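Local coordinates for glucose-binding protein (Thermus thermophilus HB27, PDB 2B3F) that binds glucose or galactose as a periplasmic binding protein, probably handing the sugar to a binding-protein-dependent transport system, at residues N288-N291 with A292-W295; S358-G361 with T362-I366. All blocks are in the same frame, centred on the assembly; numbering follows the deposited sequence.

Contact 1. Residues N288-N291 with A292-W295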
ATOM      1  N   ASN A 288     -19.719   9.951 -17.457  1.00 22.51           N
ATOM      2  CA  ASN A 288     -18.795  10.202 -18.576  1.00 22.45           C
ATOM      3  C   ASN A 288     -18.028   8.932 -18.929  1.00 21.58           C
ATOM      4  O   ASN A 288     -16.822   8.839 -18.781  1.00 20.61           O
ATOM      5  CB  ASN A 288     -17.861  11.374 -18.267  1.00 22.49           C
ATOM      6  CG  ASN A 288     -18.616  12.605 -17.759  1.00 24.24           C
ATOM      7  OD1 ASN A 288     -19.361  13.244 -18.509  1.00 26.27           O
ATOM      8  ND2 ASN A 288     -18.450  12.926 -16.475  1.00 23.96           N
ATOM      9  N   ARG A 289     -18.773   7.970 -19.452  1.00 21.54           N
ATOM     10  CA  ARG A 289     -18.286   6.609 -19.657  1.00 21.71           C
ATOM     11  C   ARG A 289     -17.117   6.552 -20.630  1.00 21.58           C
ATOM     12  O   ARG A 289     -16.105   5.937 -20.345  1.00 21.59           O
ATOM     13  CB  ARG A 289     -19.413   5.721 -20.175  1.00 21.61           C
ATOM     14  CG  ARG A 289     -19.029   4.272 -20.299  1.00 21.72           C
ATOM     15  CD  ARG A 289     -20.236   3.407 -20.651  1.00 22.62           C
ATOM     16  NE  ARG A 289     -19.880   1.994 -20.765  1.00 22.69           N
ATOM     17  CZ  ARG A 289     -19.366   1.417 -21.849  1.00 23.95           C
ATOM     18  NH1 ARG A 289     -19.162   2.106 -22.969  1.00 25.98           N
ATOM     19  NH2 ARG A 289     -19.063   0.126 -21.829  1.00 24.56           N
ATOM     20  N   GLN A 290     -17.252   7.174 -21.805  1.00 22.14           N
ATOM     21  CA  GLN A 290     -16.156   7.116 -22.778  1.00 21.40           C
ATOM     22  C   GLN A 290     -14.886   7.807 -22.290  1.00 19.87           C
ATOM     23  O   GLN A 290     -13.782   7.322 -22.503  1.00 19.77           O
ATOM     24  CB  GLN A 290     -16.566   7.696 -24.138  1.00 22.85           C
ATOM     25  CG  GLN A 290     -15.518   7.463 -25.218  1.00 24.28           C
ATOM     26  CD  GLN A 290     -15.225   5.982 -25.454  1.00 28.16           C
ATOM     27  OE1 GLN A 290     -16.148   5.161 -25.536  1.00 30.38           O
ATOM     28  NE2 GLN A 290     -13.935   5.636 -25.567  1.00 31.92           N
ATOM     29  N   ASN A 291     -15.047   8.961 -21.654  1.00 19.12           N
ATOM     30  CA  ASN A 291     -13.888   9.688 -21.144  1.00 19.43           C
ATOM     31  C   ASN A 291     -13.178   8.836 -20.084  1.00 19.24           C
ATOM     32  O   ASN A 291     -11.949   8.824 -20.009  1.00 20.10           O
ATOM     33  CB  ASN A 291     -14.297  11.042 -20.575  1.00 19.46           C
ATOM     34  CG  ASN A 291     -14.738  12.034 -21.658  1.00 19.74           C
ATOM     35  OD1 ASN A 291     -15.467  12.999 -21.390  1.00 23.45           O
ATOM     36  ND2 ASN A 291     -14.276  11.808 -22.873  1.00 17.95           N
ATOM     37  N   ALA A 292     -13.966   8.094 -19.306  1.00 19.11           N
ATOM     38  CA  ALA A 292     -13.405   7.174 -18.282  1.00 18.41           C
ATOM     39  C   ALA A 292     -12.639   6.031 -18.934  1.00 18.03           C
ATOM     40  O   ALA A 292     -11.529   5.682 -18.530  1.00 17.79           O
ATOM     41  CB  ALA A 292     -14.520   6.632 -17.394  1.00 18.69           C
ATOM     42  N   ILE A 293     -13.216   5.461 -19.989  1.00 18.65           N
ATOM     43  CA  ILE A 293     -12.543   4.395 -20.748  1.00 18.97           C
ATOM     44  C   ILE A 293     -11.207   4.885 -21.300  1.00 18.70           C
ATOM     45  O   ILE A 293     -10.200   4.192 -21.241  1.00 19.16           O
ATOM     46  CB  ILE A 293     -13.455   3.850 -21.887  1.00 19.09           C
ATOM     47  CG1 ILE A 293     -14.621   3.054 -21.288  1.00 18.91           C
ATOM     48  CG2 ILE A 293     -12.642   2.990 -22.846  1.00 18.64           C
ATOM     49  CD1 ILE A 293     -15.742   2.735 -22.248  1.00 20.48           C
ATOM     50  N   ASN A 294     -11.178   6.106 -21.830  1.00 19.01           N
ATOM     51  CA  ASN A 294      -9.923   6.655 -22.318  1.00 19.36           C
ATOM     52  C   ASN A 294      -8.898   6.899 -21.196  1.00 18.83           C
ATOM     53  O   ASN A 294      -7.689   6.781 -21.386  1.00 18.82           O
ATOM     54  CB  ASN A 294     -10.199   7.915 -23.138  1.00 20.70           C
ATOM     55  CG  ASN A 294     -10.881   7.587 -24.478  1.00 22.59           C
ATOM     56  OD1 ASN A 294     -10.750   6.466 -24.973  1.00 25.59           O
ATOM     57  ND2 ASN A 294     -11.602   8.558 -25.056  1.00 24.41           N
ATOM     58  N   TRP A 295      -9.391   7.205 -19.999  1.00 18.50           N
ATOM     59  CA  TRP A 295      -8.502   7.287 -18.845  1.00 18.15           C
ATOM     60  C   TRP A 295      -7.897   5.907 -18.549  1.00 17.64           C
ATOM     61  O   TRP A 295      -6.700   5.788 -18.328  1.00 16.74           O
ATOM     62  CB  TRP A 295      -9.264   7.858 -17.632  1.00 18.16           C
ATOM     63  CG  TRP A 295      -8.522   7.803 -16.327  1.00 17.73           C
ATOM     64  CD1 TRP A 295      -8.730   6.918 -15.323  1.00 17.88           C
ATOM     65  CD2 TRP A 295      -7.457   8.662 -15.890  1.00 18.76           C
ATOM     66  NE1 TRP A 295      -7.879   7.169 -14.281  1.00 18.04           N
ATOM     67  CE2 TRP A 295      -7.077   8.225 -14.600  1.00 17.69           C
ATOM     68  CE3 TRP A 295      -6.799   9.758 -16.451  1.00 17.20           C
ATOM     69  CZ2 TRP A 295      -6.076   8.854 -13.862  1.00 17.49           C
ATOM     70  CZ3 TRP A 295      -5.787  10.363 -15.736  1.00 18.22           C
ATOM     71  CH2 TRP A 295      -5.445   9.920 -14.436  1.00 17.18           C
TER
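Ala292 takes the first i to i+4 bond of helix 289-299: its N donates to the carbonyl O of Asn288, the N-cap residue, at 3.0 Å. The Asn288 side chain does no capping, its ND2 bonding instead to Asp61. One residue on, Ile293 N reaches Arg289 O at 2.9 Å, and the side chains of this pair meet as well. Arg289 leaves its backbone with CG anti to N (chi1 -175°) and stays extended to NE; this path brings the guanidinium beside Ile293, whose CD1 sits over one face near the rim, 3.6 Å from Arg289 NH1. The same guanidinium forms a salt bridge to Glu82 through NE. Asn294 N bonds to Gln290 O, and the Gln290 chain bends at chi2 (60°) to give a weak hydrogen bond from NE2 to Asn294 OD1 at 3.3 Å, the two amide planes 60° apart. OD1 also accepts from Arg297 NH1, so a leucine in place of Asn294 would probably leave both Gln290 NE2 and that arginine nitrogen without this acceptor. Trp295 N bonds to Asn291 O, which Tyr24 OH also meets. This first turn packs on the sheet carrying strand 2-7: Ala292 rests on Leu3, and the buried Trp295 indole, about 6 Å from the side chain of galactose-binding Trp9, packs on that strand and helix 15-27 and meets Phe280 edge-to-face.

Contact 2. Residues S358-G361 with T362-I366; sequences SQFG and TVMEI
Phe360 and the two residues it meets, Val363 and Met364, form an i, i+3, i+4 cluster on the buried side of helix 354-370. Swung out with CG anti to the backbone N (chi1 -163°), the Phe360 ring has both neighbours approaching obliquely: CD1 is 4.2 Å from Val363 CB, and CE2, across the ring, is 4.4 Å from Met364 CE. The Met364 chain bends at chi2 and chi3, which curls its methyl back toward the ring. These are loose apolar contacts within the helix, and the cluster gains further neighbours outside it. Trp173 of helix 166-190 meets the Phe360 ring with planes about 60° apart and also touches Met364, while Trp205 of helix 199-212 packs on Val363 and Met364. Backbone bonds hold the turn beneath: Met364 N donates to Phe360 O at 3.0 Å, and Glu365 N to Gly361 O at 2.9 Å. Gly361 O has a second donor in Asn166 ND2, and the CG of Glu365 passes 3.4 Å from this Gly361 O. Gln359 O receives Val363 N and, weakly, Thr362 N. On the exposed side the Thr362 hydroxyl meets a water that bridges the turn, donating to Ser358 O at 2.6 Å and hydrogen-bonded to Thr362 OG1 at 3.0 Å.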
ATOM      1  N   SER A 358     -11.617  -3.080   7.428  1.00 17.68           N
ATOM      2  CA  SER A 358     -12.203  -1.948   8.149  1.00 19.23           C
ATOM      3  C   SER A 358     -12.275  -2.220   9.655  1.00 20.02           C
ATOM      4  O   SER A 358     -12.238  -1.295  10.447  1.00 22.32           O
ATOM      5  CB  SER A 358     -13.592  -1.626   7.604  1.00 19.86           C
ATOM      6  OG  SER A 358     -14.477  -2.722   7.822  1.00 23.68           O
ATOM      7  N   GLN A 359     -12.347  -3.480  10.046  1.00 19.92           N
ATOM      8  CA  GLN A 359     -12.457  -3.834  11.461  1.00 20.26           C
ATOM      9  C   GLN A 359     -11.085  -4.076  12.083  1.00 20.00           C
ATOM     10  O   GLN A 359     -10.930  -4.060  13.299  1.00 19.46           O
ATOM     11  CB  GLN A 359     -13.360  -5.038  11.608  1.00 20.30           C
ATOM     12  CG  GLN A 359     -14.797  -4.703  11.247  1.00 22.47           C
ATOM     13  CD  GLN A 359     -15.740  -5.768  11.672  1.00 23.95           C
ATOM     14  OE1 GLN A 359     -16.127  -5.827  12.843  1.00 30.87           O
ATOM     15  NE2 GLN A 359     -16.100  -6.643  10.753  1.00 28.04           N
ATOM     16  N   PHE A 360     -10.066  -4.267  11.253  1.00 19.26           N
ATOM     17  CA  PHE A 360      -8.738  -4.532  11.784  1.00 19.11           C
ATOM     18  C   PHE A 360      -8.177  -3.328  12.542  1.00 18.58           C
ATOM     19  O   PHE A 360      -7.340  -3.490  13.414  1.00 18.97           O
ATOM     20  CB  PHE A 360      -7.760  -4.970  10.693  1.00 18.59           C
ATOM     21  CG  PHE A 360      -6.522  -5.639  11.232  1.00 17.67           C
ATOM     22  CD1 PHE A 360      -6.591  -6.915  11.796  1.00 17.37           C
ATOM     23  CD2 PHE A 360      -5.284  -5.002  11.177  1.00 16.64           C
ATOM     24  CE1 PHE A 360      -5.448  -7.537  12.278  1.00 15.97           C
ATOM     25  CE2 PHE A 360      -4.156  -5.620  11.662  1.00 15.30           C
ATOM     26  CZ  PHE A 360      -4.249  -6.899  12.232  1.00 16.10           C
ATOM     27  N   GLY A 361      -8.615  -2.115  12.203  1.00 19.17           N
ATOM     28  CA  GLY A 361      -8.184  -0.930  12.949  1.00 20.17           C
ATOM     29  C   GLY A 361      -8.657  -0.960  14.399  1.00 19.81           C
ATOM     30  O   GLY A 361      -7.956  -0.489  15.301  1.00 19.87           O
ATOM     31  N   THR A 362      -9.846  -1.521  14.603  1.00 20.80           N
ATOM     32  CA  THR A 362     -10.412  -1.752  15.945  1.00 21.12           C
ATOM     33  C   THR A 362      -9.596  -2.756  16.734  1.00 21.24           C
ATOM     34  O   THR A 362      -9.286  -2.574  17.921  1.00 21.22           O
ATOM     35  CB  THR A 362     -11.864  -2.261  15.830  1.00 21.28           C
ATOM     36  OG1 THR A 362     -12.637  -1.285  15.137  1.00 23.26           O
ATOM     37  CG2 THR A 362     -12.495  -2.504  17.213  1.00 21.77           C
ATOM     38  N   VAL A 363      -9.233  -3.846  16.074  1.00 21.39           N
ATOM     39  CA  VAL A 363      -8.308  -4.795  16.658  1.00 21.48           C
ATOM     40  C   VAL A 363      -7.023  -4.105  17.098  1.00 22.07           C
ATOM     41  O   VAL A 363      -6.524  -4.327  18.206  1.00 22.05           O
ATOM     42  CB  VAL A 363      -7.969  -5.948  15.680  1.00 21.12           C
ATOM     43  CG1 VAL A 363      -6.942  -6.887  16.288  1.00 21.07           C
ATOM     44  CG2 VAL A 363      -9.227  -6.695  15.313  1.00 21.89           C
ATOM     45  N   MET A 364      -6.475  -3.263  16.232  1.00 21.38           N
ATOM     46  CA  MET A 364      -5.251  -2.580  16.550  1.00 22.49           C
ATOM     47  C   MET A 364      -5.444  -1.651  17.754  1.00 23.52           C
ATOM     48  O   MET A 364      -4.608  -1.642  18.646  1.00 23.57           O
ATOM     49  CB  MET A 364      -4.723  -1.822  15.319  1.00 22.16           C
ATOM     50  CG  MET A 364      -3.429  -1.079  15.564  1.00 21.24           C
ATOM     51  SD  MET A 364      -2.075  -2.157  16.083  1.00 19.89           S
ATOM     52  CE  MET A 364      -1.969  -3.278  14.655  1.00 20.44           C
ATOM     53  N   GLU A 365      -6.549  -0.910  17.800  1.00 25.06           N
ATOM     54  CA  GLU A 365      -6.880  -0.094  19.002  1.00 27.10           C
ATOM     55  C   GLU A 365      -6.830  -0.916  20.286  1.00 28.29           C
ATOM     56  O   GLU A 365      -6.216  -0.499  21.284  1.00 28.91           O
ATOM     57  CB  GLU A 365      -8.245   0.554  18.880  1.00 27.53           C
ATOM     58  CG  GLU A 365      -8.271   1.698  17.901  1.00 28.58           C
ATOM     59  CD  GLU A 365      -9.619   2.392  17.811  1.00 31.13           C
ATOM     60  OE1 GLU A 365     -10.669   1.726  18.009  1.00 35.50           O
ATOM     61  OE2 GLU A 365      -9.629   3.620  17.527  1.00 36.44           O
ATOM     62  N   ILE A 366      -7.452  -2.092  20.271  1.00 28.63           N
ATOM     63  CA  ILE A 366      -7.482  -2.925  21.476  1.00 28.88           C
ATOM     64  C   ILE A 366      -6.120  -3.548  21.813  1.00 28.91           C
ATOM     65  O   ILE A 366      -5.836  -3.845  22.992  1.00 29.38           O
ATOM     66  CB  ILE A 366      -8.674  -3.938  21.489  1.00 29.85           C
ATOM     67  CG1 ILE A 366      -8.562  -4.994  20.399  1.00 31.58           C
ATOM     68  CG2 ILE A 366      -9.959  -3.173  21.304  1.00 30.88           C
ATOM     69  CD1 ILE A 366      -7.794  -6.211  20.771  1.00 30.80           C
TER
HETATM   70  O   HOH W   1     -11.319  -0.306  12.656  1.00 36.55           O

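Following the chain from the N terminus, contact 1 comes first, in the opening turns of helix 289-299, a short way after strand 272-280. Contact 2 follows in the middle of helix 354-370, beyond strand 341-344. Each is a local pairing along one helix, so neither closes a long loop; they come in series, without nesting or crossing. The centres of contact 1 and contact 2 lie about 37 Å apart, and their nearest atoms about 24 Å. Contact 1 ties its helix to strand 2-7 and helix 15-27, whereas contact 2 joins its helix to helices 166-190, 199-212 and 373-387. Neither meets the galactose directly: the side chain of Trp295 is about 12 Å from the bound sugar, and the side chain of Phe360 is about 13 Å from it.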